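4-diphosphocytidyl-2C-methyl-D-erythritol synthase (Neisseria gonorrhoeae, PDB 1VGW) probably catalyses the transfer of CMP from CTP to 2-C-methyl-D-erythritol 4-phosphate, releasing diphosphate, in the second step of the DXP route to isoprenoids. Local coordinates at residues L41-E45 and F71-R75; A113-P118 and D209-L215; A133-I137 and Q170-A174. One frame throughout, in Å; residues are numbered along the deposited sequence.

Contact 1: residues L41-E45 and F71-R75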
loop_
_atom_site.group_PDB
_atom_site.type_symbol
_atom_site.label_atom_id
_atom_site.label_comp_id
_atom_site.label_asym_id
_atom_site.label_seq_id
_atom_site.Cartn_x
_atom_site.Cartn_y
_atom_site.Cartn_z
ATOM N N LEU B 41 16.642 2.826 15.077
ATOM C CA LEU B 41 17.009 3.436 16.352
ATOM C C LEU B 41 17.365 4.908 16.179
ATOM O O LEU B 41 17.022 5.742 17.030
ATOM C CB LEU B 41 18.160 2.689 17.007
ATOM C CG LEU B 41 17.832 1.270 17.461
ATOM C CD1 LEU B 41 19.070 0.604 18.027
ATOM C CD2 LEU B 41 16.702 1.277 18.512
ATOM N N GLY B 42 17.951 5.190 15.018
ATOM C CA GLY B 42 18.368 6.496 14.608
ATOM C C GLY B 42 17.228 7.481 14.549
ATOM O O GLY B 42 17.400 8.671 14.876
ATOM N N ILE B 43 16.058 7.038 14.127
ATOM C CA ILE B 43 14.900 7.936 14.035
ATOM C C ILE B 43 14.404 8.374 15.403
ATOM O O ILE B 43 14.011 9.522 15.578
ATOM C CB ILE B 43 13.776 7.238 13.245
ATOM C CG1 ILE B 43 14.283 6.982 11.788
ATOM C CG2 ILE B 43 12.509 8.057 13.209
ATOM C CD1 ILE B 43 13.358 5.940 11.091
ATOM N N PHE B 44 14.382 7.504 16.406
ATOM C CA PHE B 44 13.909 7.841 17.731
ATOM C C PHE B 44 14.941 8.579 18.580
ATOM O O PHE B 44 14.622 9.596 19.227
ATOM C CB PHE B 44 13.445 6.566 18.475
ATOM C CG PHE B 44 12.242 5.931 17.817
ATOM C CD1 PHE B 44 10.959 6.341 18.079
ATOM C CD2 PHE B 44 12.427 4.895 16.896
ATOM C CE1 PHE B 44 9.878 5.779 17.429
ATOM C CE2 PHE B 44 11.354 4.316 16.264
ATOM C CZ PHE B 44 10.071 4.736 16.532
ATOM N N GLU B 45 16.199 8.106 18.569
ATOM C CA GLU B 45 17.266 8.743 19.312
ATOM C C GLU B 45 17.488 10.185 18.912
ATOM O O GLU B 45 17.834 10.993 19.797
ATOM C CB GLU B 45 18.555 7.943 19.288
ATOM C CG GLU B 45 18.375 6.609 20.065
ATOM C CD GLU B 45 18.712 6.831 21.535
ATOM O OE1 GLU B 45 17.899 6.491 22.417
ATOM O OE2 GLU B 45 19.823 7.350 21.796
ATOM N N PHE B 71 24.645 2.587 20.291
ATOM C CA PHE B 71 23.624 3.379 20.978
ATOM C C PHE B 71 23.669 3.136 22.491
ATOM O O PHE B 71 22.913 2.353 23.096
ATOM C CB PHE B 71 22.232 3.026 20.404
ATOM C CG PHE B 71 22.034 3.474 18.978
ATOM C CD1 PHE B 71 22.266 2.578 17.931
ATOM C CD2 PHE B 71 21.693 4.755 18.655
ATOM C CE1 PHE B 71 22.151 2.964 16.618
ATOM C CE2 PHE B 71 21.569 5.157 17.340
ATOM C CZ PHE B 71 21.803 4.263 16.313
ATOM N N PRO B 72 24.625 3.782 23.172
ATOM C CA PRO B 72 24.827 3.599 24.592
ATOM C C PRO B 72 23.611 3.929 25.430
ATOM O O PRO B 72 23.302 3.227 26.412
ATOM C CB PRO B 72 26.067 4.421 24.904
ATOM C CG PRO B 72 26.121 5.448 23.833
ATOM C CD PRO B 72 25.550 4.780 22.604
ATOM N N GLN B 73 22.801 4.903 25.038
ATOM C CA GLN B 73 21.601 5.180 25.821
ATOM C C GLN B 73 20.429 4.265 25.539
ATOM O O GLN B 73 19.484 4.207 26.348
ATOM C CB GLN B 73 21.189 6.660 25.706
ATOM C CG GLN B 73 22.008 7.523 26.666
ATOM C CD GLN B 73 21.847 8.995 26.419
ATOM O OE1 GLN B 73 21.465 9.440 25.338
ATOM N NE2 GLN B 73 22.197 9.783 27.435
ATOM N N VAL B 74 20.412 3.548 24.417
ATOM C CA VAL B 74 19.318 2.614 24.138
ATOM C C VAL B 74 19.415 1.398 25.037
ATOM O O VAL B 74 20.487 0.907 25.374
ATOM C CB VAL B 74 19.396 2.187 22.656
ATOM C CG1 VAL B 74 18.504 1.002 22.348
ATOM C CG2 VAL B 74 19.096 3.359 21.770
ATOM N N ARG B 75 18.260 0.866 25.480
ATOM C CA ARG B 75 18.332 -0.312 26.362
ATOM C C ARG B 75 18.054 -1.583 25.591
ATOM O O ARG B 75 16.974 -1.721 25.010
ATOM C CB ARG B 75 17.344 -0.134 27.507
ATOM C CG ARG B 75 17.563 1.235 28.205
ATOM C CD ARG B 75 17.614 0.946 29.713
ATOM N NE ARG B 75 17.581 2.226 30.455
ATOM C CZ ARG B 75 17.934 2.245 31.735
ATOM N NH1 ARG B 75 18.281 1.117 32.321
ATOM N NH2 ARG B 75 17.906 3.377 32.410
HETATM O O HOH W 1 22.497 6.300 22.685
#

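Contact 2: residues A113-P118 and D209-L215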
loop_
_atom_site.group_PDB
_atom_site.type_symbol
_atom_site.label_atom_id
_atom_site.label_comp_id
_atom_site.label_asym_id
_atom_site.label_seq_id
_atom_site.Cartn_x
_atom_site.Cartn_y
_atom_site.Cartn_z
ATOM N N ALA B 113 11.353 -3.484 11.307
ATOM C CA ALA B 113 11.580 -3.334 9.900
ATOM C C ALA B 113 10.958 -2.115 9.267
ATOM O O ALA B 113 10.996 -2.072 8.017
ATOM C CB ALA B 113 11.116 -4.587 9.143
ATOM N N ARG B 114 10.343 -1.204 9.978
ATOM C CA ARG B 114 9.763 0.003 9.329
ATOM C C ARG B 114 10.802 1.113 9.575
ATOM O O ARG B 114 10.685 1.962 10.466
ATOM C CB ARG B 114 8.392 0.344 9.819
ATOM C CG ARG B 114 7.209 -0.475 9.360
ATOM C CD ARG B 114 5.870 0.053 9.850
ATOM N NE ARG B 114 4.802 -0.932 9.782
ATOM C CZ ARG B 114 3.922 -1.051 8.783
ATOM N NH1 ARG B 114 3.948 -0.253 7.725
ATOM N NH2 ARG B 114 2.961 -1.969 8.837
ATOM N N CYS B 115 11.824 1.117 8.685
ATOM C CA CYS B 115 12.942 2.006 8.837
ATOM C C CYS B 115 12.877 3.306 8.107
ATOM O O CYS B 115 13.885 4.044 8.112
ATOM C CB CYS B 115 14.287 1.306 8.570
ATOM S SG CYS B 115 14.475 0.587 6.896
ATOM N N CYS B 116 11.770 3.671 7.524
ATOM C CA CYS B 116 11.648 4.928 6.797
ATOM C C CYS B 116 10.544 5.800 7.363
ATOM O O CYS B 116 10.007 6.660 6.668
ATOM C CB CYS B 116 11.391 4.615 5.308
ATOM S SG CYS B 116 12.876 3.851 4.530
ATOM N N LEU B 117 10.212 5.600 8.641
ATOM C CA LEU B 117 9.181 6.399 9.291
ATOM C C LEU B 117 9.583 7.868 9.323
ATOM O O LEU B 117 10.526 8.216 10.037
ATOM C CB LEU B 117 9.065 5.886 10.754
ATOM C CG LEU B 117 8.299 6.829 11.709
ATOM C CD1 LEU B 117 6.826 6.828 11.352
ATOM C CD2 LEU B 117 8.580 6.514 13.162
ATOM N N PRO B 118 8.908 8.735 8.598
ATOM C CA PRO B 118 9.219 10.136 8.576
ATOM C C PRO B 118 9.124 10.794 9.943
ATOM O O PRO B 118 8.081 10.874 10.608
ATOM C CB PRO B 118 8.164 10.778 7.685
ATOM C CG PRO B 118 7.238 9.730 7.289
ATOM C CD PRO B 118 7.777 8.399 7.711
ATOM N N ASP B 209 2.026 7.687 6.446
ATOM C CA ASP B 209 2.739 8.070 5.230
ATOM C C ASP B 209 3.073 6.885 4.338
ATOM O O ASP B 209 3.504 5.822 4.795
ATOM C CB ASP B 209 4.039 8.771 5.680
ATOM C CG ASP B 209 4.793 9.435 4.553
ATOM O OD1 ASP B 209 4.750 10.681 4.445
ATOM O OD2 ASP B 209 5.462 8.703 3.788
ATOM N N ALA B 210 3.096 7.119 3.020
ATOM C CA ALA B 210 3.397 6.123 2.028
ATOM C C ALA B 210 4.819 5.578 2.091
ATOM O O ALA B 210 5.072 4.457 1.645
ATOM C CB ALA B 210 3.171 6.686 0.616
ATOM N N ARG B 211 5.747 6.364 2.642
ATOM C CA ARG B 211 7.135 5.931 2.789
ATOM C C ARG B 211 7.331 5.059 4.026
ATOM O O ARG B 211 8.337 4.331 4.095
ATOM C CB ARG B 211 8.085 7.141 2.938
ATOM C CG ARG B 211 8.108 8.116 1.782
ATOM C CD ARG B 211 7.825 9.543 2.281
ATOM N NE ARG B 211 8.948 10.168 2.916
ATOM C CZ ARG B 211 8.959 11.226 3.715
ATOM N NH1 ARG B 211 10.112 11.660 4.228
ATOM N NH2 ARG B 211 7.836 11.861 4.014
ATOM N N ASN B 212 6.400 5.069 4.977
ATOM C CA ASN B 212 6.497 4.281 6.216
ATOM C C ASN B 212 6.204 2.818 5.990
ATOM O O ASN B 212 5.531 2.122 6.791
ATOM C CB ASN B 212 5.498 4.872 7.239
ATOM C CG ASN B 212 5.615 4.339 8.642
ATOM O OD1 ASN B 212 6.670 3.854 9.074
ATOM N ND2 ASN B 212 4.524 4.395 9.405
ATOM N N LEU B 213 6.695 2.260 4.886
ATOM C CA LEU B 213 6.418 0.872 4.554
ATOM C C LEU B 213 7.312 -0.081 5.311
ATOM O O LEU B 213 8.344 0.304 5.820
ATOM C CB LEU B 213 6.496 0.626 3.066
ATOM C CG LEU B 213 7.703 1.088 2.272
ATOM C CD1 LEU B 213 9.021 0.790 2.950
ATOM C CD2 LEU B 213 7.650 0.454 0.869
ATOM N N LYS B 214 6.937 -1.335 5.347
ATOM C CA LYS B 214 7.714 -2.359 6.050
ATOM C C LYS B 214 8.553 -3.163 5.073
ATOM O O LYS B 214 8.111 -3.383 3.939
ATOM C CB LYS B 214 6.687 -3.282 6.745
ATOM C CG LYS B 214 7.239 -4.088 7.893
ATOM C CD LYS B 214 6.232 -5.148 8.357
ATOM C CE LYS B 214 6.752 -5.834 9.603
ATOM N NZ LYS B 214 6.115 -7.150 9.867
ATOM N N LEU B 215 9.728 -3.600 5.465
ATOM C CA LEU B 215 10.615 -4.402 4.659
ATOM C C LEU B 215 10.322 -5.894 4.864
ATOM O O LEU B 215 10.773 -6.473 5.849
ATOM C CB LEU B 215 12.085 -4.084 4.947
ATOM C CG LEU B 215 13.153 -4.873 4.173
ATOM C CD1 LEU B 215 12.602 -5.453 2.875
ATOM C CD2 LEU B 215 14.360 -4.003 3.829
HETATM O O HOH W 2 9.329 2.340 7.264
#

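Contact 3: residues A133-I137 and Q170-A174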
loop_
_atom_site.group_PDB
_atom_site.type_symbol
_atom_site.label_atom_id
_atom_site.label_comp_id
_atom_site.label_asym_id
_atom_site.label_seq_id
_atom_site.Cartn_x
_atom_site.Cartn_y
_atom_site.Cartn_z
ATOM N N ALA B 133 -6.275 10.081 26.338
ATOM C CA ALA B 133 -6.173 8.857 27.129
ATOM C C ALA B 133 -6.362 7.578 26.319
ATOM O O ALA B 133 -5.915 6.482 26.725
ATOM C CB ALA B 133 -7.129 8.910 28.334
ATOM N N GLU B 134 -7.141 7.631 25.247
ATOM C CA GLU B 134 -7.413 6.479 24.413
ATOM C C GLU B 134 -6.292 6.094 23.432
ATOM O O GLU B 134 -6.363 5.012 22.852
ATOM C CB GLU B 134 -8.730 6.599 23.623
ATOM C CG GLU B 134 -8.765 7.672 22.576
ATOM C CD GLU B 134 -9.183 9.046 23.052
ATOM O OE1 GLU B 134 -8.728 9.499 24.133
ATOM O OE2 GLU B 134 -9.957 9.745 22.338
ATOM N N GLY B 135 -5.202 6.826 23.336
ATOM C CA GLY B 135 -4.103 6.438 22.465
ATOM C C GLY B 135 -4.496 6.593 20.998
ATOM O O GLY B 135 -5.582 7.115 20.711
ATOM N N GLY B 136 -3.682 6.025 20.118
ATOM C CA GLY B 136 -3.935 6.233 18.680
ATOM C C GLY B 136 -2.798 5.605 17.865
ATOM O O GLY B 136 -1.857 5.075 18.427
ATOM N N ILE B 137 -3.002 5.484 16.522
ATOM C CA ILE B 137 -2.003 4.831 15.707
ATOM C C ILE B 137 -1.806 5.575 14.401
ATOM O O ILE B 137 -2.649 6.344 13.971
ATOM C CB ILE B 137 -2.390 3.381 15.326
ATOM C CG1 ILE B 137 -3.562 3.393 14.326
ATOM C CG2 ILE B 137 -2.728 2.516 16.531
ATOM C CD1 ILE B 137 -4.020 2.002 13.908
ATOM N N GLN B 170 2.251 2.405 17.294
ATOM C CA GLN B 170 0.928 2.390 17.940
ATOM C C GLN B 170 1.194 2.858 19.398
ATOM O O GLN B 170 1.950 2.169 20.087
ATOM C CB GLN B 170 0.330 0.963 17.951
ATOM C CG GLN B 170 0.244 0.461 16.486
ATOM C CD GLN B 170 -0.842 -0.525 16.177
ATOM O OE1 GLN B 170 -1.373 -1.286 16.974
ATOM N NE2 GLN B 170 -1.216 -0.626 14.873
ATOM N N LEU B 171 0.619 3.988 19.757
ATOM C CA LEU B 171 0.889 4.639 21.053
ATOM C C LEU B 171 -0.179 4.509 22.100
ATOM O O LEU B 171 -1.278 5.077 21.929
ATOM C CB LEU B 171 1.234 6.082 20.737
ATOM C CG LEU B 171 1.007 7.304 21.536
ATOM C CD1 LEU B 171 0.518 7.171 22.965
ATOM C CD2 LEU B 171 2.185 8.257 21.461
ATOM N N PHE B 172 0.109 3.831 23.217
ATOM C CA PHE B 172 -0.789 3.685 24.337
ATOM C C PHE B 172 -0.121 3.889 25.708
ATOM O O PHE B 172 1.095 3.684 25.874
ATOM C CB PHE B 172 -1.454 2.272 24.320
ATOM C CG PHE B 172 -2.262 2.070 23.064
ATOM C CD1 PHE B 172 -1.766 1.221 22.059
ATOM C CD2 PHE B 172 -3.415 2.792 22.808
ATOM C CE1 PHE B 172 -2.478 1.121 20.871
ATOM C CE2 PHE B 172 -4.141 2.667 21.647
ATOM C CZ PHE B 172 -3.630 1.800 20.646
ATOM N N GLN B 173 -0.915 4.290 26.697
ATOM C CA GLN B 173 -0.482 4.437 28.085
ATOM C C GLN B 173 0.020 3.060 28.555
ATOM O O GLN B 173 -0.668 2.064 28.269
ATOM C CB GLN B 173 -1.688 4.817 29.003
ATOM C CG GLN B 173 -2.128 6.273 28.894
ATOM C CD GLN B 173 -3.317 6.534 29.826
ATOM O OE1 GLN B 173 -3.140 6.624 31.053
ATOM N NE2 GLN B 173 -4.515 6.523 29.245
ATOM N N ALA B 174 1.076 3.019 29.333
ATOM C CA ALA B 174 1.625 1.750 29.816
ATOM C C ALA B 174 0.654 0.915 30.560
ATOM O O ALA B 174 0.557 -0.311 30.343
ATOM C CB ALA B 174 2.883 2.090 30.631
HETATM O O HOH W 3 -3.037 5.899 25.782
#

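Contact 1: residues L41-E45 and F71-R75
Glu45, Phe71 and Leu41 bury the most surface where helix 36-45 meets the turn that follows helix 63-70. Leu41 reaches the phenyl ring of Phe71 in two ways. Its CB sits over one face, 4.0 Å from the ring centroid and 10° off the normal, which makes a CH-pi contact. Its CD1 touches the ring at Phe71 CD1, 3.8 Å away. The other methyl, Leu41 CD2, meets Val74 CG1 at 4.2 Å. One helical turn on, Glu45 lies against Val74 and Gln73 of the beta turn. Its chain bends at CB-CG (chi2 -89°), and the carboxylate comes against Val74, with OE1 3.4 Å from CG2. Glu45 CG passes Phe71 CD2 obliquely at 4.1 Å. No direct hydrogen bond crosses between the two segments. Instead a water donates to Glu45 OE2 at 3.0 Å and accepts from the backbone N of Gln73 at 2.8 Å. The segment 71-75 forms a type I beta turn from Phe71 to Val74 and leads into strand 75-77. In this Rossmann-like sheet, Leu41 also packs on strands 7-12 and 52-56, and the contact joins helix 36-45 to the turn after helix 63-70. The chemistry is therefore split: an apolar patch of Leu41, Phe71 and Val74 lies beside one carboxylate, whose polar link to the turn runs through water.

Contact 2: residues A113-P118 and D209-L215
Arg114 lies across Asn212, Leu213 and Lys214, and each part of its chain has a partner. CB is 4.0 Å from OD1 of Asn212, a side chain whose ND2 is hydrogen-bonded to Gln167. CG packs on Lys214 CA at 3.8 Å. CD passes Asn212 O at 3.7 Å. The chain runs extended from CG to NE, which carries the guanidinium across the backbone of the other loop, roughly at right angles to the Lys214 side chain. There NH1 gives a hydrogen bond to Asn212 O at 3.0 Å, in the plane of both the guanidinium and the carbonyl. Lys214 CB covers one guanidinium face. NE pairs with Asp111, and NH2 with Asp144 of the second subunit. The two loops follow strands 106-109 and 204-207 in the GT-A-like nucleotidyltransferase fold. Lys214 is predicted to position the substrate MEP, and Arg114 packs against the base of its side chain. Leu215 N donates to Ala113 O at 3.2 Å. A water accepts from Cys116 N and donates to Leu213 O. Arg211 N donates to Asp209 OD2 at 2.6 Å, which closes an Asx turn. Pro118 CB lies over one Arg211 guanidinium face, and Pro118 CG touches Asp209 CG.

Contact 3: residues A133-I137 and Q170-A174
Two backbone hydrogen bonds join Gly136 and Leu171 as an antiparallel hydrogen-bonded pair. Gly136 N donates to Leu171 O at 3.2 Å, and Leu171 N to Gly136 O at 3.0 Å. Ile137 and Gln170 form the next, non-hydrogen-bonded pair. At the end of strand 169-173, Gln173 reaches the loop before strand 136-141. Its NE2 donates to Ala133 O at 2.9 Å, on a lone pair of that carbonyl. A water also donates to Ala133 O and accepts from Gln173 N, so this oxygen receives two bonds. In the packing, Ile137 and Gln170 lie side by side and point the same way. Ile137 CG2 meets Gln170 CD at 3.6 Å: chi1 of 70° puts CG1 between the backbone N and the carbonyl carbon, and CG2 then faces Gln170. The same methyl, Ile137 CG2, is 4.3 Å from Phe172 CZ. The amide of Gln170 is held by Asp191 and the backbone of Ala193 and Gln167. The Phe172 ring has Glu134 O at its edge, 3.4 Å from CE2. Gly135 CA lies 3.7 Å from Phe172 CD2 and close to Leu171 O, and its positive phi favours glycine. Strand 136-141 lies between strands 169-173 and 204-207 here. Leu171 packs on strand 106-109. Phe172, Gln170 and Ile137 face helix 192-197, and Ile137 also packs on Ile154 of the second subunit.

Overall arrangement
Contacts 1 and 2 touch: Ile43 CD1 is 3.6 Å from Cys115 O, and Phe44 CZ packs on Leu117 CD2. Helix 36-45 thus serves both contacts. Contact 3 touches neither; its nearest atoms are about 8 Å from contact 1 and about 7 Å from contact 2. Contacts 2 and 3 lie on opposite sides of the chain's centre, yet both reach the second subunit. Contact 2 is the one at the predicted active site. It holds Lys214, and the side chain of Leu215 is about 8 Å from that of Lys26, a predicted transition-state stabilizer. In contact 3, the Gln170 side chain is about 11 Å from that of Lys214. Contact 1 lies away from these sites.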